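Long-range contact in nucleoprotein (Human coronavirus NL63, PDB 5N4K), which probably packages the positive-strand viral RNA genome into a helical ribonucleocapsid, with this N-terminal domain probably binding RNA: residues V46-N58 / E134-S146. Sequence-based numbering, arbitrary orientation.
Sequences VIPRNLVPIGKGN and EPKFSIALPPELS. With SO4 (sulfate ion), chain J; SO4 (sulfate ion), chain G.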
ATOM      1  N   VAL A  46       4.491  -7.792  17.102  1.00 17.22           N
ATOM      2  CA  VAL A  46       5.279  -6.951  17.896  1.00 18.27           C
ATOM      3  C   VAL A  46       4.726  -5.597  18.223  1.00 17.25           C
ATOM      4  O   VAL A  46       5.137  -4.919  19.163  1.00 19.16           O
ATOM      5  CB  VAL A  46       6.763  -6.835  17.464  1.00 22.32           C
ATOM      6  CG1 VAL A  46       7.439  -8.238  17.517  1.00 25.01           C
ATOM      7  CG2 VAL A  46       6.906  -6.170  16.158  1.00 22.07           C
ATOM      8  N   ILE A  47       3.806  -5.093  17.391  1.00 13.33           N
ATOM      9  CA  ILE A  47       3.302  -3.793  17.605  1.00 12.38           C
ATOM     10  C   ILE A  47       2.190  -3.842  18.639  1.00 13.87           C
ATOM     11  O   ILE A  47       1.169  -4.549  18.423  1.00 14.33           O
ATOM     12  CB  ILE A  47       2.727  -3.224  16.256  1.00 12.98           C
ATOM     13  CG1 ILE A  47       3.858  -2.997  15.264  1.00 13.34           C
ATOM     14  CG2 ILE A  47       1.842  -1.999  16.499  1.00 13.41           C
ATOM     15  CD1 ILE A  47       3.420  -2.700  13.834  1.00 14.41           C
ATOM     16  N   PRO A  48       2.341  -3.178  19.804  1.00 12.82           N
ATOM     17  CA  PRO A  48       1.288  -3.244  20.860  1.00 12.90           C
ATOM     18  C   PRO A  48      -0.059  -2.722  20.368  1.00 11.86           C
ATOM     19  O   PRO A  48      -0.142  -1.846  19.506  1.00 11.80           O
ATOM     20  CB  PRO A  48       1.832  -2.370  21.976  1.00 15.46           C
ATOM     21  CG  PRO A  48       3.316  -2.424  21.731  1.00 16.89           C
ATOM     22  CD  PRO A  48       3.495  -2.381  20.270  1.00 14.18           C
ATOM     23  N   ARG A  49      -1.149  -3.246  21.002  1.00 12.57           N
ATOM     24  CA  ARG A  49      -2.513  -2.914  20.681  1.00 12.45           C
ATOM     25  C   ARG A  49      -2.771  -1.464  20.688  1.00 11.29           C
ATOM     26  O   ARG A  49      -3.704  -1.002  20.001  1.00 11.69           O
ATOM     27  CB  ARG A  49      -3.445  -3.600  21.684  1.00 14.41           C
ATOM     28  CG  ARG A  49      -3.411  -2.996  23.106  1.00 15.32           C
ATOM     29  CD  ARG A  49      -4.233  -3.626  24.171  1.00 18.24           C
ATOM     30  NE  ARG A  49      -4.028  -2.897  25.388  1.00 18.04           N
ATOM     31  CZ  ARG A  49      -4.669  -1.824  25.750  1.00 19.19           C
ATOM     32  NH1 ARG A  49      -5.714  -1.397  25.064  1.00 21.05           N
ATOM     33  NH2 ARG A  49      -4.296  -1.167  26.840  1.00 20.17           N
ATOM     34  N   ASN A  50      -2.046  -0.667  21.513  1.00 11.06           N
ATOM     35  CA  ASN A  50      -2.346   0.690  21.744  1.00 11.83           C
ATOM     36  C   ASN A  50      -1.190   1.625  21.328  1.00 11.77           C
ATOM     37  O   ASN A  50      -1.109   2.757  21.817  1.00 13.92           O
ATOM     38  CB  ASN A  50      -2.670   0.966  23.234  1.00 14.78           C
ATOM     39  CG  ASN A  50      -1.568   0.454  24.136  1.00 15.25           C
ATOM     40  OD1 ASN A  50      -0.733  -0.358  23.829  1.00 16.27           O
ATOM     41  ND2 ASN A  50      -1.712   0.914  25.428  1.00 19.84           N
ATOM     42  N   LEU A  51      -0.427   1.212  20.314  1.00 11.36           N
ATOM     43  CA  LEU A  51       0.741   2.011  19.837  1.00 11.71           C
ATOM     44  C   LEU A  51       0.221   3.042  18.864  1.00 11.77           C
ATOM     45  O   LEU A  51       0.394   2.925  17.623  1.00 12.15           O
ATOM     46  CB  LEU A  51       1.755   1.109  19.264  1.00 13.21           C
ATOM     47  CG  LEU A  51       3.120   1.866  18.985  1.00 14.42           C
ATOM     48  CD1 LEU A  51       3.854   2.109  20.303  1.00 15.45           C
ATOM     49  CD2 LEU A  51       4.013   1.127  18.053  1.00 14.60           C
ATOM     50  N   VAL A  52      -0.348   4.128  19.390  1.00 11.01           N
ATOM     51  CA  VAL A  52      -0.860   5.259  18.649  1.00 11.22           C
ATOM     52  C   VAL A  52       0.039   6.489  18.897  1.00 12.33           C
ATOM     53  O   VAL A  52       0.134   6.902  20.071  1.00 12.65           O
ATOM     54  CB  VAL A  52      -2.342   5.624  18.996  1.00 10.22           C
ATOM     55  CG1 VAL A  52      -2.831   6.700  18.129  1.00 11.58           C
ATOM     56  CG2 VAL A  52      -3.260   4.391  18.929  1.00 12.20           C
ATOM     57  N   PRO A  53       0.610   7.102  17.846  1.00 11.57           N
ATOM     58  CA  PRO A  53       1.394   8.338  18.085  1.00 12.65           C
ATOM     59  C   PRO A  53       0.579   9.357  18.746  1.00 12.68           C
ATOM     60  O   PRO A  53      -0.598   9.522  18.550  1.00 15.25           O
ATOM     61  CB  PRO A  53       1.766   8.801  16.689  1.00 14.02           C
ATOM     62  CG  PRO A  53       1.729   7.600  15.871  1.00 12.11           C
ATOM     63  CD  PRO A  53       0.636   6.684  16.439  1.00 11.30           C
ATOM     64  N   ILE A  54       1.235  10.158  19.591  1.00 14.21           N
ATOM     65  CA  ILE A  54       0.586  11.245  20.325  1.00 14.46           C
ATOM     66  C   ILE A  54       0.621  12.603  19.576  1.00 15.08           C
ATOM     67  O   ILE A  54       1.573  12.840  18.889  1.00 19.59           O
ATOM     68  CB  ILE A  54       1.325  11.425  21.713  1.00 15.87           C
ATOM     69  CG1 ILE A  54       1.164  10.169  22.592  1.00 17.78           C
ATOM     70  CG2 ILE A  54       0.871  12.670  22.458  1.00 18.40           C
ATOM     71  CD1 ILE A  54       2.192  10.082  23.703  1.00 19.96           C
ATOM     72  N   GLY A  55      -0.427  13.392  19.705  1.00 16.74           N
ATOM     73  CA  GLY A  55      -0.422  14.862  19.424  1.00 20.20           C
ATOM     74  C   GLY A  55      -1.372  15.407  18.371  1.00 18.90           C
ATOM     75  O   GLY A  55      -1.299  16.571  18.042  1.00 18.70           O
ATOM     76  N   LYS A  56      -2.302  14.574  17.827  1.00 15.00           N
ATOM     77  CA  LYS A  56      -3.334  15.059  16.929  1.00 14.99           C
ATOM     78  C   LYS A  56      -4.653  14.420  17.338  1.00 16.06           C
ATOM     79  O   LYS A  56      -4.658  13.287  17.753  1.00 16.53           O
ATOM     80  CB  LYS A  56      -3.049  14.723  15.476  1.00 14.15           C
ATOM     81  CG  LYS A  56      -1.708  15.156  14.908  1.00 17.49           C
ATOM     82  CD  LYS A  56      -1.515  14.820  13.422  1.00 17.87           C
ATOM     83  CE  LYS A  56      -2.642  15.203  12.527  1.00 20.70           C
ATOM     84  NZ  LYS A  56      -2.625  16.631  12.185  1.00 22.27           N
ATOM     85  N   GLY A  57      -5.673  15.192  17.148  1.00 15.55           N
ATOM     86  CA  GLY A  57      -7.045  14.668  17.301  1.00 15.74           C
ATOM     87  C   GLY A  57      -7.540  14.720  18.689  1.00 17.09           C
ATOM     88  O   GLY A  57      -6.793  14.951  19.637  1.00 19.79           O
ATOM     89  N   ASN A  58      -8.810  14.473  18.790  1.00 15.00           N
ATOM     90  CA  ASN A  58      -9.419  14.348  20.097  0.70 16.07           C
ATOM     91  C   ASN A  58      -9.355  12.926  20.676  1.00 15.18           C
ATOM     92  O   ASN A  58      -8.834  12.000  20.053  1.00 14.02           O
ATOM     93  CB  ASN A  58     -10.854  14.914  20.071  0.70 16.44           C
ATOM     94  CG  ASN A  58     -11.782  14.101  19.209  0.70 18.08           C
ATOM     95  OD1 ASN A  58     -11.568  12.893  19.091  0.70 15.36           O
ATOM     96  ND2 ASN A  58     -12.794  14.701  18.590  0.70 20.64           N
ATOM     97  N   GLU A 134       8.401  12.957  14.131  1.00 19.77           N
ATOM     98  CA  GLU A 134       8.842  11.815  14.830  1.00 19.47           C
ATOM     99  C   GLU A 134       7.695  11.409  15.776  1.00 17.07           C
ATOM    100  O   GLU A 134       7.148  12.198  16.581  1.00 18.57           O
ATOM    101  CB  GLU A 134      10.078  12.174  15.745  1.00 22.06           C
ATOM    102  CG  GLU A 134      10.453  10.989  16.637  0.70 26.56           C
ATOM    103  CD  GLU A 134      11.825  11.111  17.238  0.70 32.54           C
ATOM    104  OE1 GLU A 134      11.880  11.512  18.421  0.70 34.66           O
ATOM    105  OE2 GLU A 134      12.796  10.780  16.521  0.70 39.03           O
ATOM    106  N   PRO A 135       7.252  10.124  15.710  1.00 14.86           N
ATOM    107  CA  PRO A 135       6.151   9.701  16.597  1.00 15.00           C
ATOM    108  C   PRO A 135       6.575   9.467  18.021  1.00 15.22           C
ATOM    109  O   PRO A 135       7.585   8.795  18.230  1.00 17.35           O
ATOM    110  CB  PRO A 135       5.709   8.433  15.919  1.00 15.87           C
ATOM    111  CG  PRO A 135       6.871   7.838  15.296  1.00 15.21           C
ATOM    112  CD  PRO A 135       7.688   9.050  14.826  1.00 14.43           C
ATOM    113  N   LYS A 136       5.828   9.986  18.958  1.00 15.05           N
ATOM    114  CA  LYS A 136       6.095   9.751  20.394  1.00 17.12           C
ATOM    115  C   LYS A 136       4.898   8.962  20.948  1.00 15.56           C
ATOM    116  O   LYS A 136       3.755   9.183  20.491  1.00 17.17           O
ATOM    117  CB  LYS A 136       6.167  11.103  21.112  1.00 19.09           C
ATOM    118  CG  LYS A 136       7.345  11.947  20.639  1.00 22.76           C
ATOM    119  CD  LYS A 136       8.591  11.574  21.364  1.00 26.62           C
ATOM    120  CE  LYS A 136       8.536  12.336  22.714  1.00 36.43           C
ATOM    121  NZ  LYS A 136       8.947  11.734  24.018  1.00 39.63           N
ATOM    122  N   PHE A 137       5.182   8.181  21.982  1.00 14.58           N
ATOM    123  CA  PHE A 137       4.247   7.213  22.551  1.00 14.96           C
ATOM    124  C   PHE A 137       4.122   7.339  24.062  1.00 16.54           C
ATOM    125  O   PHE A 137       5.087   7.756  24.770  1.00 18.45           O
ATOM    126  CB  PHE A 137       4.592   5.817  22.162  1.00 16.04           C
ATOM    127  CG  PHE A 137       4.729   5.615  20.651  1.00 14.94           C
ATOM    128  CD1 PHE A 137       3.626   5.570  19.838  1.00 15.33           C
ATOM    129  CD2 PHE A 137       5.981   5.543  20.083  1.00 15.21           C
ATOM    130  CE1 PHE A 137       3.751   5.394  18.454  1.00 14.37           C
ATOM    131  CE2 PHE A 137       6.111   5.401  18.690  1.00 15.26           C
ATOM    132  CZ  PHE A 137       4.983   5.334  17.908  1.00 13.42           C
ATOM    133  N   SER A 138       3.035   6.848  24.552  1.00 16.01           N
ATOM    134  CA  SER A 138       2.719   6.702  26.013  1.00 18.85           C
ATOM    135  C   SER A 138       3.244   5.428  26.647  1.00 20.99           C
ATOM    136  O   SER A 138       3.117   5.197  27.878  1.00 20.08           O
ATOM    137  CB  SER A 138       1.136   6.664  26.152  1.00 20.30           C
ATOM    138  OG  SER A 138       0.598   7.760  25.587  1.00 24.69           O
ATOM    139  N   ILE A 139       3.763   4.538  25.861  1.00 16.26           N
ATOM    140  CA  ILE A 139       4.293   3.269  26.221  1.00 16.94           C
ATOM    141  C   ILE A 139       5.715   3.136  25.669  1.00 16.08           C
ATOM    142  O   ILE A 139       6.051   3.813  24.712  1.00 16.96           O
ATOM    143  CB  ILE A 139       3.442   2.063  25.764  1.00 16.71           C
ATOM    144  CG1 ILE A 139       3.212   2.102  24.264  1.00 17.88           C
ATOM    145  CG2 ILE A 139       2.064   2.082  26.376  1.00 20.47           C
ATOM    146  CD1 ILE A 139       2.668   0.766  23.710  1.00 20.83           C
ATOM    147  N   ALA A 140       6.510   2.261  26.237  1.00 18.46           N
ATOM    148  CA  ALA A 140       7.829   1.903  25.729  1.00 18.18           C
ATOM    149  C   ALA A 140       7.655   1.219  24.382  1.00 18.79           C
ATOM    150  O   ALA A 140       6.721   0.479  24.203  1.00 19.77           O
ATOM    151  CB  ALA A 140       8.573   0.984  26.686  1.00 22.74           C
ATOM    152  N   LEU A 141       8.565   1.453  23.463  1.00 18.83           N
ATOM    153  CA  LEU A 141       8.659   0.603  22.276  1.00 16.67           C
ATOM    154  C   LEU A 141       9.190  -0.704  22.614  1.00 16.75           C
ATOM    155  O   LEU A 141      10.225  -0.805  23.337  1.00 20.11           O
ATOM    156  CB  LEU A 141       9.574   1.191  21.229  1.00 19.38           C
ATOM    157  CG  LEU A 141       9.012   2.333  20.430  1.00 20.44           C
ATOM    158  CD1 LEU A 141       9.984   2.948  19.447  1.00 22.77           C
ATOM    159  CD2 LEU A 141       7.743   2.045  19.669  1.00 22.32           C
ATOM    160  N   PRO A 142       8.604  -1.792  22.158  1.00 15.93           N
ATOM    161  CA  PRO A 142       9.239  -3.085  22.238  1.00 16.45           C
ATOM    162  C   PRO A 142      10.599  -3.139  21.576  1.00 15.97           C
ATOM    163  O   PRO A 142      10.876  -2.340  20.698  1.00 16.68           O
ATOM    164  CB  PRO A 142       8.208  -4.017  21.528  1.00 19.55           C
ATOM    165  CG  PRO A 142       6.890  -3.255  21.592  1.00 24.02           C
ATOM    166  CD  PRO A 142       7.307  -1.853  21.398  1.00 19.04           C
ATOM    167  N   PRO A 143      11.412  -4.159  21.966  1.00 16.52           N
ATOM    168  CA  PRO A 143      12.797  -4.197  21.468  1.00 20.38           C
ATOM    169  C   PRO A 143      12.908  -4.268  19.957  1.00 19.12           C
ATOM    170  O   PRO A 143      13.880  -3.792  19.364  1.00 18.43           O
ATOM    171  CB  PRO A 143      13.333  -5.461  22.122  1.00 20.32           C
ATOM    172  CG  PRO A 143      12.564  -5.658  23.294  1.00 22.76           C
ATOM    173  CD  PRO A 143      11.150  -5.212  22.976  1.00 18.96           C
ATOM    174  N   GLU A 144      11.899  -4.827  19.294  1.00 15.40           N
ATOM    175  CA  GLU A 144      11.941  -5.009  17.818  1.00 14.79           C
ATOM    176  C   GLU A 144      11.547  -3.785  17.014  1.00 14.91           C
ATOM    177  O   GLU A 144      11.675  -3.838  15.803  1.00 14.67           O
ATOM    178  CB  GLU A 144      10.989  -6.135  17.464  1.00 16.95           C
ATOM    179  CG  GLU A 144      11.252  -7.483  18.109  1.00 17.49           C
ATOM    180  CD  GLU A 144      10.643  -7.665  19.502  1.00 18.66           C
ATOM    181  OE1 GLU A 144      10.029  -6.720  20.128  1.00 19.39           O
ATOM    182  OE2 GLU A 144      10.892  -8.826  19.977  1.00 24.55           O
ATOM    183  N   LEU A 145      11.115  -2.733  17.653  1.00 13.20           N
ATOM    184  CA  LEU A 145      10.677  -1.512  17.009  1.00 14.81           C
ATOM    185  C   LEU A 145      11.624  -0.307  17.312  1.00 14.80           C
ATOM    186  O   LEU A 145      12.054  -0.141  18.455  1.00 16.50           O
ATOM    187  CB  LEU A 145       9.252  -1.084  17.450  1.00 16.04           C
ATOM    188  CG  LEU A 145       8.173  -2.072  17.052  1.00 16.14           C
ATOM    189  CD1 LEU A 145       6.853  -1.466  17.512  1.00 16.88           C
ATOM    190  CD2 LEU A 145       8.113  -2.260  15.562  1.00 16.98           C
ATOM    191  N   SER A 146      11.941   0.446  16.272  1.00 14.78           N
ATOM    192  CA  SER A 146      12.702   1.708  16.459  1.00 16.47           C
ATOM    193  C   SER A 146      12.255   2.758  15.510  1.00 14.53           C
ATOM    194  O   SER A 146      11.719   2.465  14.430  1.00 16.08           O
ATOM    195  CB  SER A 146      14.208   1.387  16.257  1.00 14.71           C
ATOM    196  OG  SER A 146      14.503   0.992  14.970  1.00 16.12           O
TER
HETATM  197  S   SO4 J 408      -4.408   2.430  26.782  0.50 20.67           S
HETATM  198  O1  SO4 J 408      -3.015   1.992  26.916  0.50 26.05           O
HETATM  199  O2  SO4 J 408      -4.793   3.075  28.050  0.50 31.15           O
HETATM  200  O3  SO4 J 408      -5.371   1.335  26.468  0.50 24.85           O
HETATM  201  O4  SO4 J 408      -4.575   3.145  25.617  0.50 15.79           O
HETATM  202  S   SO4 G 405      -1.088  -5.564  25.982  0.70 26.47           S
HETATM  203  O1  SO4 G 405      -0.522  -6.397  27.055  0.70 36.35           O
HETATM  204  O2  SO4 G 405      -1.808  -4.330  26.499  0.70 29.01           O
HETATM  205  O3  SO4 G 405      -0.081  -5.040  24.954  0.70 32.27           O
HETATM  206  O4  SO4 G 405      -1.798  -6.463  25.109  0.70 19.84           O
HETATM  207  O   HOH W   1       3.761  11.819  18.005  0.50 11.31           O
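L51 and F137 form the apolar centre of this contact between two largely irregular segments. L51 CD1 lies over one face of the F137 ring, 3.7 Å from its centroid and 19° off the normal, a CH-pi contact; with chi1 -170°, CG lies anti to the backbone N and beside F137 CE1. CD1 also meets I139 CD1 and L141 CD2, while CD2 reaches L145 CD1 at 3.9 Å. The V52 carbonyl oxygen approaches the edge of the F137 ring, near its plane. P48, opening a type I turn to L51, meets P142 through the ring CG atoms, 3.7 Å apart, and its CB touches I139 CD1. V46 spreads its methyls over two residues, CG1 on the bent chain of E144 and CG2 on L145 CD2. At the other end P53 CB packs on P135 CB, and I54 CD1 covers the F137 backbone and S138 OG.

Polar contact across the segments is concentrated at I54: its N donates to K136 O (2.8 Å, N-H...O 156°), an oxygen also approached by P53 CA. A water donating to I54 O and accepting from K136 N links the two backbones a second time. On the outer side of the P48-L51 turn, R49 holds two sulfates, probably from the crystallisation liquor: NE donates at 2.9 Å to O2 of one (chain G), NH2 at 2.7 Å to O3 of the other (chain J).

Within the N-terminal domain, the predicted RNA-binding part, the contact joins loops flanking the antiparallel sheet: one follows helix 43-46, the other enters edge strand 145-147. V46, L51 and L145 rest on strand 35-37, I47 and V52 on strand 108-112, P53 on F88 of strand 80-90; K41 pairs with E144, K113 with S138 OG, and W66 of strand 63-73 bonds to L51 O.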